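Local coordinates for protein beta-galactosidase (Bacillus circulans subsp. alkalophilus, PDB 3TTY) that hydrolyses beta-galactosides, releasing galactose, as a trimeric glycoside hydrolase whose catalytic part is a TIM barrel, at residues A[250-255]-A[273-278]; A[290-295]-A[335-340]; A[61-66]-A[134-139]; A[75-80]-A[144-149]. One frame throughout, in Å; residues are numbered along the deposited sequence.

Contact 1 of 4, residues A[250-255]-A[273-278]; sequences TTNLMG and SWDNYP. With GLA (alpha-D-galactopyranose), chain H.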
# COMPACT_ATOMS: atom_id res chain seq x y z
N THR A 250 -13.41 33.25 -15.27
CA THR A 250 -12.59 32.05 -15.38
C THR A 250 -12.76 31.19 -14.13
O THR A 250 -13.42 31.59 -13.16
CB THR A 250 -11.10 32.39 -15.57
OG1 THR A 250 -10.37 31.21 -15.90
CG2 THR A 250 -10.51 33.00 -14.30
N THR A 251 -12.15 30.01 -14.17
CA THR A 251 -11.93 29.23 -12.97
C THR A 251 -10.55 28.61 -13.12
O THR A 251 -10.04 28.54 -14.24
CB THR A 251 -13.05 28.17 -12.72
OG1 THR A 251 -12.81 27.52 -11.47
CG2 THR A 251 -13.10 27.12 -13.86
N ASN A 252 -9.91 28.21 -12.03
CA ASN A 252 -8.50 27.81 -12.14
C ASN A 252 -8.29 26.30 -12.31
O ASN A 252 -8.71 25.50 -11.47
CB ASN A 252 -7.64 28.39 -11.00
CG ASN A 252 -8.21 28.12 -9.61
OD1 ASN A 252 -9.39 27.80 -9.47
ND2 ASN A 252 -7.38 28.28 -8.59
N LEU A 253 -7.65 25.93 -13.42
CA LEU A 253 -7.50 24.53 -13.81
C LEU A 253 -6.13 23.97 -13.42
O LEU A 253 -5.24 24.72 -13.00
CB LEU A 253 -7.71 24.36 -15.32
CG LEU A 253 -8.86 25.15 -15.95
CD1 LEU A 253 -9.00 24.80 -17.42
CD2 LEU A 253 -10.16 24.90 -15.21
N MET A 254 -5.96 22.67 -13.59
CA MET A 254 -4.80 21.99 -13.02
C MET A 254 -3.96 21.25 -14.06
O MET A 254 -3.40 20.20 -13.77
CB MET A 254 -5.22 21.08 -11.87
CG MET A 254 -5.81 21.86 -10.70
SD MET A 254 -6.53 20.86 -9.38
CE MET A 254 -8.07 20.38 -10.14
N GLY A 255 -3.89 21.80 -15.26
CA GLY A 255 -3.03 21.25 -16.29
C GLY A 255 -3.46 19.86 -16.72
O GLY A 255 -4.59 19.66 -17.17
N SER A 273 -7.20 29.66 -17.09
CA SER A 273 -6.22 30.01 -16.09
C SER A 273 -5.82 28.71 -15.43
O SER A 273 -6.58 27.73 -15.46
CB SER A 273 -6.79 30.98 -15.06
OG SER A 273 -7.74 30.36 -14.21
N TRP A 274 -4.61 28.66 -14.87
CA TRP A 274 -4.15 27.41 -14.27
C TRP A 274 -3.09 27.61 -13.21
O TRP A 274 -2.55 28.71 -13.05
CB TRP A 274 -3.72 26.39 -15.34
CG TRP A 274 -2.27 26.36 -15.75
CD1 TRP A 274 -1.59 27.29 -16.50
CD2 TRP A 274 -1.34 25.30 -15.50
NE1 TRP A 274 -0.29 26.88 -16.71
CE2 TRP A 274 -0.11 25.66 -16.11
CE3 TRP A 274 -1.42 24.08 -14.82
CZ2 TRP A 274 1.02 24.85 -16.05
CZ3 TRP A 274 -0.29 23.27 -14.76
CH2 TRP A 274 0.92 23.66 -15.37
N ASP A 275 -2.80 26.53 -12.49
CA ASP A 275 -1.97 26.58 -11.31
C ASP A 275 -0.77 25.66 -11.51
O ASP A 275 -0.90 24.44 -11.51
CB ASP A 275 -2.79 26.16 -10.08
CG ASP A 275 -4.10 26.98 -9.93
OD1 ASP A 275 -4.16 28.14 -10.40
OD2 ASP A 275 -5.07 26.46 -9.34
N ASN A 276 0.41 26.25 -11.68
CA ASN A 276 1.61 25.50 -12.04
C ASN A 276 2.56 25.28 -10.86
O ASN A 276 3.19 26.22 -10.36
CB ASN A 276 2.35 26.19 -13.19
CG ASN A 276 3.65 25.51 -13.53
OD1 ASN A 276 4.64 26.17 -13.88
ND2 ASN A 276 3.67 24.20 -13.43
N TYR A 277 2.65 24.02 -10.44
CA TYR A 277 3.46 23.62 -9.29
C TYR A 277 4.41 22.48 -9.62
O TYR A 277 4.15 21.33 -9.29
CB TYR A 277 2.57 23.23 -8.12
CG TYR A 277 1.80 24.41 -7.55
CD1 TYR A 277 2.37 25.22 -6.57
CD2 TYR A 277 0.53 24.73 -8.00
CE1 TYR A 277 1.67 26.30 -6.05
CE2 TYR A 277 -0.17 25.81 -7.49
CZ TYR A 277 0.41 26.59 -6.51
OH TYR A 277 -0.27 27.67 -6.00
N PRO A 278 5.52 22.80 -10.31
CA PRO A 278 6.47 21.72 -10.60
C PRO A 278 7.25 21.41 -9.35
O PRO A 278 7.50 22.32 -8.55
CB PRO A 278 7.41 22.33 -11.65
CG PRO A 278 6.68 23.52 -12.18
CD PRO A 278 5.86 24.03 -11.02
C1 GLA H . -3.85 25.09 -5.43
C2 GLA H . -4.98 25.93 -4.79
C3 GLA H . -4.45 27.05 -3.87
C4 GLA H . -3.42 26.44 -2.94
C5 GLA H . -2.35 25.71 -3.77
C6 GLA H . -1.28 25.17 -2.81
O1 GLA H . -3.08 25.75 -6.44
O2 GLA H . -5.80 26.51 -5.80
O3 GLA H . -5.50 27.63 -3.08
O4 GLA H . -4.11 25.49 -2.14
O5 GLA H . -2.95 24.60 -4.44
O6 GLA H . -0.09 24.84 -3.54
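Asn252 and Asp275 meet at the galactose end of two neighbouring strands. Asn252 ND2 lies 3.0 Å from Asp275 OD2, the amide and carboxylate planes being 71° apart, and galactose O1 stands 3.6 Å from Asp275 OD2. Tyr277 supplies a wall: galactose O6 sits over one face of its ring, offset to the rim and 3.4 Å from Tyr277 CE1, while the hydroxyl bonds to Glu307. With a valine in place of Tyr277, O6 would probably lose this aromatic surface and Glu307 OE1 its hydroxyl partner. Asn252 is fixed at both ends of its amide, ND2 by Asn149 OD1 and OD1 by Glu150 N. Behind this shell the backbones set the register: Leu253 N reaches Ser273 O at 2.9 Å, nearly straight at 167°, and Asp275 N returns to Leu253 O at 3.1 Å. Ser273 OG, between its backbone N and carbonyl carbon (chi1 71°), gives its proton to Thr251 O at 2.9 Å, from above the carbonyl plane. Beyond the strand, Gly255 N comes within 3.4 Å of Trp274 CE3, where a side chain would collide with the indole. Sugar-binding residues at the C-terminal ends of adjacent parallel strands are the hallmark of a TIM-barrel active site.

Contact 2 of 4, residues A[290-295]-A[335-340]; sequences AHNLMR and VAHGAD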
# COMPACT_ATOMS: atom_id res chain seq x y z
N ALA A 290 2.60 21.29 -20.25
CA ALA A 290 1.38 21.69 -19.53
C ALA A 290 0.91 23.13 -19.84
O ALA A 290 -0.28 23.37 -20.07
CB ALA A 290 1.54 21.47 -18.01
N HIS A 291 1.83 24.10 -19.84
CA HIS A 291 1.48 25.45 -20.23
C HIS A 291 0.93 25.39 -21.64
O HIS A 291 -0.08 26.02 -21.98
CB HIS A 291 2.69 26.39 -20.24
CG HIS A 291 3.30 26.65 -18.89
ND1 HIS A 291 2.62 27.26 -17.86
CD2 HIS A 291 4.56 26.44 -18.43
CE1 HIS A 291 3.42 27.38 -16.82
NE2 HIS A 291 4.60 26.89 -17.14
N ASN A 292 1.64 24.64 -22.48
CA ASN A 292 1.26 24.46 -23.88
C ASN A 292 -0.18 23.98 -24.00
O ASN A 292 -0.98 24.56 -24.72
CB ASN A 292 2.21 23.48 -24.55
CG ASN A 292 2.26 23.64 -26.06
OD1 ASN A 292 1.22 23.77 -26.73
ND2 ASN A 292 3.46 23.64 -26.61
N LEU A 293 -0.50 22.91 -23.28
CA LEU A 293 -1.85 22.37 -23.30
C LEU A 293 -2.87 23.42 -22.87
O LEU A 293 -3.99 23.43 -23.35
CB LEU A 293 -1.95 21.14 -22.39
CG LEU A 293 -3.33 20.49 -22.31
CD1 LEU A 293 -3.71 19.89 -23.67
CD2 LEU A 293 -3.34 19.43 -21.23
N MET A 294 -2.48 24.30 -21.96
CA MET A 294 -3.44 25.27 -21.45
C MET A 294 -3.74 26.30 -22.54
O MET A 294 -4.85 26.84 -22.62
CB MET A 294 -2.92 25.96 -20.18
CG MET A 294 -2.75 25.04 -18.98
SD MET A 294 -4.25 24.30 -18.34
CE MET A 294 -4.27 22.73 -19.22
N ARG A 295 -2.73 26.58 -23.35
CA ARG A 295 -2.91 27.45 -24.50
C ARG A 295 -3.83 26.77 -25.51
O ARG A 295 -4.66 27.41 -26.15
CB ARG A 295 -1.55 27.73 -25.13
CG ARG A 295 -1.61 28.64 -26.33
CD ARG A 295 -0.21 28.99 -26.80
NE ARG A 295 0.40 27.96 -27.63
CZ ARG A 295 1.53 27.32 -27.34
NH1 ARG A 295 2.17 27.56 -26.20
NH2 ARG A 295 2.02 26.42 -28.19
N VAL A 335 5.05 32.45 -19.56
CA VAL A 335 4.77 33.50 -20.53
C VAL A 335 5.12 33.04 -21.94
O VAL A 335 4.37 33.28 -22.89
CB VAL A 335 5.55 34.79 -20.20
CG1 VAL A 335 5.28 35.86 -21.25
CG2 VAL A 335 5.19 35.28 -18.79
N ALA A 336 6.26 32.36 -22.06
CA ALA A 336 6.75 31.83 -23.33
C ALA A 336 5.72 30.92 -24.00
O ALA A 336 5.70 30.78 -25.22
CB ALA A 336 8.04 31.05 -23.09
N HIS A 337 4.86 30.29 -23.20
CA HIS A 337 3.90 29.34 -23.75
C HIS A 337 2.47 29.87 -23.83
O HIS A 337 1.57 29.12 -24.19
CB HIS A 337 3.98 27.99 -23.04
CG HIS A 337 5.28 27.29 -23.28
ND1 HIS A 337 5.58 26.68 -24.48
CD2 HIS A 337 6.37 27.15 -22.50
CE1 HIS A 337 6.80 26.17 -24.41
NE2 HIS A 337 7.30 26.44 -23.22
N GLY A 338 2.28 31.15 -23.55
CA GLY A 338 1.00 31.78 -23.79
C GLY A 338 0.41 32.52 -22.60
O GLY A 338 -0.65 33.11 -22.70
N ALA A 339 1.10 32.49 -21.47
CA ALA A 339 0.60 33.16 -20.27
C ALA A 339 0.71 34.68 -20.38
O ALA A 339 1.77 35.20 -20.71
CB ALA A 339 1.34 32.65 -19.03
N ASP A 340 -0.38 35.38 -20.10
CA ASP A 340 -0.39 36.84 -20.13
C ASP A 340 -0.56 37.42 -18.73
O ASP A 340 -0.86 38.60 -18.56
CB ASP A 340 -1.48 37.37 -21.07
CG ASP A 340 -1.02 37.47 -22.51
OD1 ASP A 340 0.13 37.05 -22.79
OD2 ASP A 340 -1.80 37.94 -23.37
O HOH W 1 4.94 26.63 -27.24
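Arg295 reaches His337 through two torsions: with CG anti to the backbone N (chi1 -179°) the chain runs out toward His337, and a bend at chi3 of 81° turns the guanidinium edge to the His337 carbonyl. The backbone directs His337 CB at helix 284-296; CG, anti to its own carbonyl carbon (chi1 -66°), then sets the ring edge beside Arg295 NH1. NH1 of Arg295 donates to His337 O at 2.6 Å; the oxygen lies in the guanidinium plane, while the donor stands above the carbonyl plane. Arg295 CD also packs there, 3.2 Å from His337 O. A water also links the two side chains: its oxygen is 2.8 Å from His337 ND1, and it accepts a weak bond from Arg295 NH2. Both groups are held further out, Arg295 NH2 by a salt bridge to Asp442 and His337 NE2 by Glu618, so that the buried charge and the imidazole have partners in the trimerisation and C-terminal family regions. One turn earlier in helix 284-296, His291 CB packs 3.5 Å from His337 CB, and the ring of His291 turns away to Trp274, whose NE1 is bonded to His291 ND1. Gly338 passes close to Arg295; a CB there would press tightly on Arg295 CD. The arginine's charge near the last carbonyls of helix 326-336 would probably be favourable. That helix ends in a Schellman motif with Gly338 as C-prime residue, closed by Ala339 N to Ala334 O and Gly338 N to Val335 O, and this end packs on helix 284-296, its neighbour in the outer layer of the (beta/alpha)8 barrel.

Contact 3 of 4, residues A[61-66]-A[134-139]; sequences WLDDII and ERYKDH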
# COMPACT_ATOMS: atom_id res chain seq x y z
N TRP A 61 -16.80 43.67 5.42
CA TRP A 61 -15.38 43.36 5.56
C TRP A 61 -14.71 43.38 4.19
O TRP A 61 -13.59 43.87 4.02
CB TRP A 61 -15.19 41.97 6.20
CG TRP A 61 -15.68 40.85 5.32
CD1 TRP A 61 -16.96 40.40 5.20
CD2 TRP A 61 -14.90 40.06 4.41
NE1 TRP A 61 -17.03 39.39 4.27
CE2 TRP A 61 -15.77 39.16 3.77
CE3 TRP A 61 -13.54 40.04 4.07
CZ2 TRP A 61 -15.34 38.24 2.82
CZ3 TRP A 61 -13.10 39.11 3.13
CH2 TRP A 61 -14.00 38.23 2.52
N LEU A 62 -15.41 42.84 3.21
CA LEU A 62 -14.89 42.75 1.85
C LEU A 62 -14.87 44.12 1.16
O LEU A 62 -13.93 44.44 0.44
CB LEU A 62 -15.73 41.75 1.04
CG LEU A 62 -15.29 41.55 -0.40
CD1 LEU A 62 -13.87 41.07 -0.41
CD2 LEU A 62 -16.23 40.58 -1.10
N ASP A 63 -15.91 44.93 1.38
CA ASP A 63 -15.90 46.32 0.91
C ASP A 63 -14.58 47.00 1.26
O ASP A 63 -13.97 47.65 0.42
CB ASP A 63 -17.04 47.14 1.54
CG ASP A 63 -18.41 46.70 1.07
OD1 ASP A 63 -18.51 45.85 0.17
OD2 ASP A 63 -19.40 47.23 1.61
N ASP A 64 -14.15 46.84 2.51
CA ASP A 64 -12.96 47.52 3.01
C ASP A 64 -11.70 47.04 2.34
O ASP A 64 -10.82 47.85 2.00
CB ASP A 64 -12.83 47.34 4.51
CG ASP A 64 -13.50 48.45 5.27
OD1 ASP A 64 -14.45 49.07 4.71
OD2 ASP A 64 -13.07 48.71 6.41
N ILE A 65 -11.60 45.73 2.17
CA ILE A 65 -10.47 45.15 1.47
C ILE A 65 -10.37 45.70 0.05
O ILE A 65 -9.29 46.10 -0.40
CB ILE A 65 -10.56 43.62 1.47
CG1 ILE A 65 -10.19 43.11 2.86
CG2 ILE A 65 -9.65 43.03 0.41
CD1 ILE A 65 -10.78 41.75 3.17
N ILE A 66 -11.49 45.72 -0.65
CA ILE A 66 -11.52 46.17 -2.04
C ILE A 66 -11.19 47.66 -2.14
O ILE A 66 -10.44 48.09 -3.03
CB ILE A 66 -12.87 45.85 -2.69
CG1 ILE A 66 -13.00 44.35 -2.91
CG2 ILE A 66 -13.01 46.57 -4.01
CD1 ILE A 66 -14.38 43.91 -3.31
N GLU A 134 -23.80 41.68 -8.15
CA GLU A 134 -24.72 42.79 -7.97
C GLU A 134 -24.08 43.89 -7.12
O GLU A 134 -24.12 45.07 -7.48
CB GLU A 134 -26.03 42.32 -7.35
CG GLU A 134 -26.94 43.47 -6.87
CD GLU A 134 -28.23 42.97 -6.24
OE1 GLU A 134 -29.31 43.46 -6.63
OE2 GLU A 134 -28.17 42.08 -5.34
N ARG A 135 -23.50 43.51 -5.99
CA ARG A 135 -22.94 44.51 -5.08
C ARG A 135 -21.81 45.29 -5.73
O ARG A 135 -21.68 46.50 -5.52
CB ARG A 135 -22.44 43.87 -3.78
CG ARG A 135 -21.99 44.87 -2.73
CD ARG A 135 -21.56 44.18 -1.45
NE ARG A 135 -21.32 45.11 -0.35
CZ ARG A 135 -22.27 45.52 0.49
NH1 ARG A 135 -23.51 45.08 0.34
NH2 ARG A 135 -21.97 46.36 1.47
N TYR A 136 -20.99 44.61 -6.53
CA TYR A 136 -19.81 45.26 -7.10
C TYR A 136 -19.92 45.51 -8.59
O TYR A 136 -18.91 45.69 -9.26
CB TYR A 136 -18.55 44.44 -6.79
CG TYR A 136 -18.35 44.21 -5.30
CD1 TYR A 136 -18.20 45.27 -4.43
CD2 TYR A 136 -18.32 42.92 -4.77
CE1 TYR A 136 -18.02 45.08 -3.07
CE2 TYR A 136 -18.14 42.72 -3.40
CZ TYR A 136 -17.99 43.80 -2.56
OH TYR A 136 -17.82 43.62 -1.21
N LYS A 137 -21.15 45.53 -9.10
CA LYS A 137 -21.40 45.62 -10.55
C LYS A 137 -20.81 46.87 -11.19
O LYS A 137 -20.55 46.90 -12.39
CB LYS A 137 -22.90 45.56 -10.85
CG LYS A 137 -23.69 46.74 -10.31
CD LYS A 137 -25.16 46.60 -10.64
CE LYS A 137 -25.98 47.72 -10.01
NZ LYS A 137 -25.87 49.01 -10.77
N ASP A 138 -20.60 47.90 -10.39
CA ASP A 138 -20.09 49.15 -10.92
C ASP A 138 -18.68 49.45 -10.46
O ASP A 138 -18.17 50.55 -10.66
CB ASP A 138 -21.01 50.31 -10.54
CG ASP A 138 -22.37 50.20 -11.21
OD1 ASP A 138 -23.39 50.47 -10.54
OD2 ASP A 138 -22.41 49.81 -12.40
N HIS A 139 -18.05 48.47 -9.82
CA HIS A 139 -16.70 48.69 -9.33
C HIS A 139 -15.70 48.53 -10.46
O HIS A 139 -15.68 47.49 -11.12
CB HIS A 139 -16.36 47.79 -8.14
CG HIS A 139 -15.27 48.35 -7.28
ND1 HIS A 139 -13.97 48.49 -7.73
CD2 HIS A 139 -15.29 48.84 -6.02
CE1 HIS A 139 -13.23 49.02 -6.77
NE2 HIS A 139 -14.01 49.25 -5.72
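Tyr136 leaves the end of helix 119-135 with its CB directed at helix 60-71, and its ring slides between two aliphatic groups. Ile66 CD1 lies over one face, 3.7 Å from Tyr136 CZ, in a CH-pi contact; Arg135 CG lies over the opposite face. Farther along, Tyr136 CE2 touches Leu62 CD2 at 3.7 Å. At the tip, Tyr136 OH donates to Asp63 OD1 at 2.7 Å, nearly along the C-O axis, with the carboxylate almost perpendicular to the ring. That leaves the syn lone pairs of Asp63 to Arg135, which grips side-on: NE meets OD1 of Asp63 at 3.0 Å and NH2 meets OD2 of Asp63 at 2.7 Å. Carboxylate and guanidinium planes are only 13° apart. With Tyr136 OH, three donors hold the carboxylate and fix its rotation. Ile66, with CG1 anti to the carbonyl carbon (chi1 -71°), splits its branches: CD1 serves Tyr136, while CG2 lies over one face of the His139 ring, 3.3 Å from His139 NE2. The salt bridge lies toward solvent, and the apolar parts continue inward: Ile66 rests on Leu76 and Tyr136 on Leu78, so helix 60-71 and the turn that follows helix 119-135 meet on the outer side of strand 75-79.

Contact 4 of 4, residues A[75-80]-A[144-149]; sequences YLCLAT and MWHVSN. With GLA (alpha-D-galactopyranose), chain H.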
# COMPACT_ATOMS: atom_id res chain seq x y z
N TYR A 75 -5.46 45.96 -9.02
CA TYR A 75 -6.63 45.38 -9.67
C TYR A 75 -7.08 44.09 -9.01
O TYR A 75 -6.29 43.40 -8.36
CB TYR A 75 -6.33 45.13 -11.15
CG TYR A 75 -6.20 46.42 -11.94
CD1 TYR A 75 -7.32 47.20 -12.23
CD2 TYR A 75 -4.96 46.87 -12.39
CE1 TYR A 75 -7.21 48.38 -12.95
CE2 TYR A 75 -4.83 48.05 -13.11
CZ TYR A 75 -5.96 48.80 -13.39
OH TYR A 75 -5.85 49.98 -14.10
N LEU A 76 -8.36 43.76 -9.19
CA LEU A 76 -8.99 42.67 -8.45
C LEU A 76 -9.41 41.50 -9.33
O LEU A 76 -10.17 41.66 -10.30
CB LEU A 76 -10.17 43.19 -7.65
CG LEU A 76 -9.77 44.36 -6.74
CD1 LEU A 76 -10.97 45.11 -6.21
CD2 LEU A 76 -8.89 43.86 -5.62
N CYS A 77 -8.88 40.33 -9.01
CA CYS A 77 -9.42 39.08 -9.50
C CYS A 77 -10.34 38.56 -8.38
O CYS A 77 -9.87 37.97 -7.41
CB CYS A 77 -8.29 38.10 -9.79
SG CYS A 77 -8.86 36.55 -10.48
N LEU A 78 -11.64 38.80 -8.52
CA LEU A 78 -12.57 38.54 -7.43
C LEU A 78 -13.16 37.14 -7.51
O LEU A 78 -13.80 36.78 -8.49
CB LEU A 78 -13.69 39.60 -7.39
CG LEU A 78 -14.72 39.47 -6.26
CD1 LEU A 78 -14.07 39.50 -4.87
CD2 LEU A 78 -15.79 40.53 -6.36
N ALA A 79 -12.95 36.35 -6.46
CA ALA A 79 -13.47 34.99 -6.41
C ALA A 79 -14.89 34.95 -5.82
O ALA A 79 -15.26 35.80 -5.02
CB ALA A 79 -12.52 34.08 -5.63
N THR A 80 -15.67 33.95 -6.21
CA THR A 80 -17.02 33.78 -5.69
C THR A 80 -17.07 33.09 -4.32
O THR A 80 -18.13 33.04 -3.70
CB THR A 80 -17.87 32.95 -6.66
OG1 THR A 80 -17.23 31.68 -6.85
CG2 THR A 80 -17.99 33.66 -7.99
N MET A 144 -11.54 40.53 -13.46
CA MET A 144 -11.69 39.09 -13.68
C MET A 144 -12.50 38.46 -12.55
O MET A 144 -12.31 38.81 -11.39
CB MET A 144 -10.32 38.43 -13.78
CG MET A 144 -10.32 36.94 -14.06
SD MET A 144 -10.91 36.46 -15.72
CE MET A 144 -9.82 37.39 -16.78
N TRP A 145 -13.42 37.55 -12.90
CA TRP A 145 -14.11 36.73 -11.91
C TRP A 145 -13.42 35.37 -11.80
O TRP A 145 -13.08 34.75 -12.81
CB TRP A 145 -15.59 36.50 -12.26
CG TRP A 145 -16.49 37.69 -12.04
CD1 TRP A 145 -16.99 38.52 -13.00
CD2 TRP A 145 -17.00 38.17 -10.79
NE1 TRP A 145 -17.78 39.48 -12.43
CE2 TRP A 145 -17.80 39.30 -11.07
CE3 TRP A 145 -16.86 37.77 -9.46
CZ2 TRP A 145 -18.45 40.02 -10.08
CZ3 TRP A 145 -17.50 38.49 -8.48
CH2 TRP A 145 -18.29 39.60 -8.79
N HIS A 146 -13.24 34.91 -10.57
CA HIS A 146 -12.56 33.66 -10.26
C HIS A 146 -13.61 32.75 -9.60
O HIS A 146 -13.80 32.76 -8.37
CB HIS A 146 -11.36 34.00 -9.35
CG HIS A 146 -10.60 32.82 -8.81
ND1 HIS A 146 -11.21 31.72 -8.24
CD2 HIS A 146 -9.27 32.61 -8.69
CE1 HIS A 146 -10.29 30.88 -7.81
NE2 HIS A 146 -9.10 31.39 -8.07
N VAL A 147 -14.30 31.98 -10.43
CA VAL A 147 -15.40 31.12 -9.97
C VAL A 147 -14.90 29.95 -9.16
O VAL A 147 -14.05 29.18 -9.63
CB VAL A 147 -16.23 30.57 -11.14
CG1 VAL A 147 -17.21 29.49 -10.64
CG2 VAL A 147 -16.96 31.70 -11.86
N SER A 148 -15.41 29.82 -7.93
CA SER A 148 -15.04 28.70 -7.08
C SER A 148 -13.51 28.65 -6.95
O SER A 148 -12.85 29.68 -6.90
CB SER A 148 -15.59 27.39 -7.67
OG SER A 148 -15.53 26.32 -6.74
N ASN A 149 -12.96 27.44 -6.88
CA ASN A 149 -11.52 27.21 -6.86
C ASN A 149 -11.24 25.74 -7.14
O ASN A 149 -11.83 24.86 -6.50
CB ASN A 149 -10.92 27.60 -5.51
CG ASN A 149 -9.40 27.65 -5.56
OD1 ASN A 149 -8.82 28.48 -6.25
ND2 ASN A 149 -8.74 26.74 -4.84
C1 GLA H . -3.85 25.09 -5.43
C2 GLA H . -4.98 25.93 -4.79
C3 GLA H . -4.45 27.05 -3.87
C4 GLA H . -3.42 26.44 -2.94
C5 GLA H . -2.35 25.71 -3.77
C6 GLA H . -1.28 25.17 -2.81
O1 GLA H . -3.08 25.75 -6.44
O2 GLA H . -5.80 26.51 -5.80
O3 GLA H . -5.50 27.63 -3.08
O4 GLA H . -4.11 25.49 -2.14
O5 GLA H . -2.95 24.60 -4.44
O6 GLA H . -0.09 24.84 -3.54
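Leu78 and Trp145 lie side by side on neighbouring strands, pointing the same way, with Leu78 CD2 3.4 Å from Trp145 CZ3. This is the outward, helix-facing side of the sheet, where Trp145 also packs on Leu240 of helix 215-243 and bonds through NE1 to Thr244. On the other side Cys77 SG is 3.9 Å from Met144 CG and also stands at the edge of the His146 ring, 5.3 Å from its centroid; Ala79 CB comes against His146 too. Cys77 and His146 both reach Met306 of strand 303-307, so this face is the barrel interior. Strands 75-79 and 142-146 are third and fourth in the eight-stranded parallel barrel of the TIM fold, joined by a run that includes helix 119-135. Backbone bonds bind them: Leu78 N to Met144 O at 2.9 Å, His146 N to Leu78 O at 2.9 Å, and Thr80 N to His146 O at 3.1 Å. Past the strand ends a side chain takes over. With chi1 at 58°, Thr80 OG1 stands between its own backbone N and carbonyl carbon, and it accepts a nearly straight bond (175°) from Ser148 N at 2.8 Å; Glu236 and Thr82 also bond to this hydroxyl. A valine in place of Thr80 would lack that oxygen, and Ser148 N is likely to be left without its acceptor, with the turn leading to Asn149 less firmly set. The sugar is met at that residue: Asn149 ND2 donates to galactose O2 at 3.1 Å and 154°, and is bonded to His112 NE2 as well.

In the fold
Contacts 1, 2 and 4 are buried; contact 3, its centre about 32 Å from that of the chain, is only partly so. Its carboxylate-guanidinium pair at this rim contrasts with the backbone bonds of contacts 1 and 4 and the arginine-to-carbonyl bond of contact 2 in the interior. Contacts 1 and 4 join parallel barrel strands and share the galactose: strands 142-146 and 249-253 are neighbours, tied also by Thr251 OG1 to Val147 O. Contact 2 touches contact 1 from outside, with Met294 CE against Gly255 CA. Contact 3 packs over contact 4 and alternates with it along the chain. Contacts 2 and 3 each set a helix against the end of another and the turn after it.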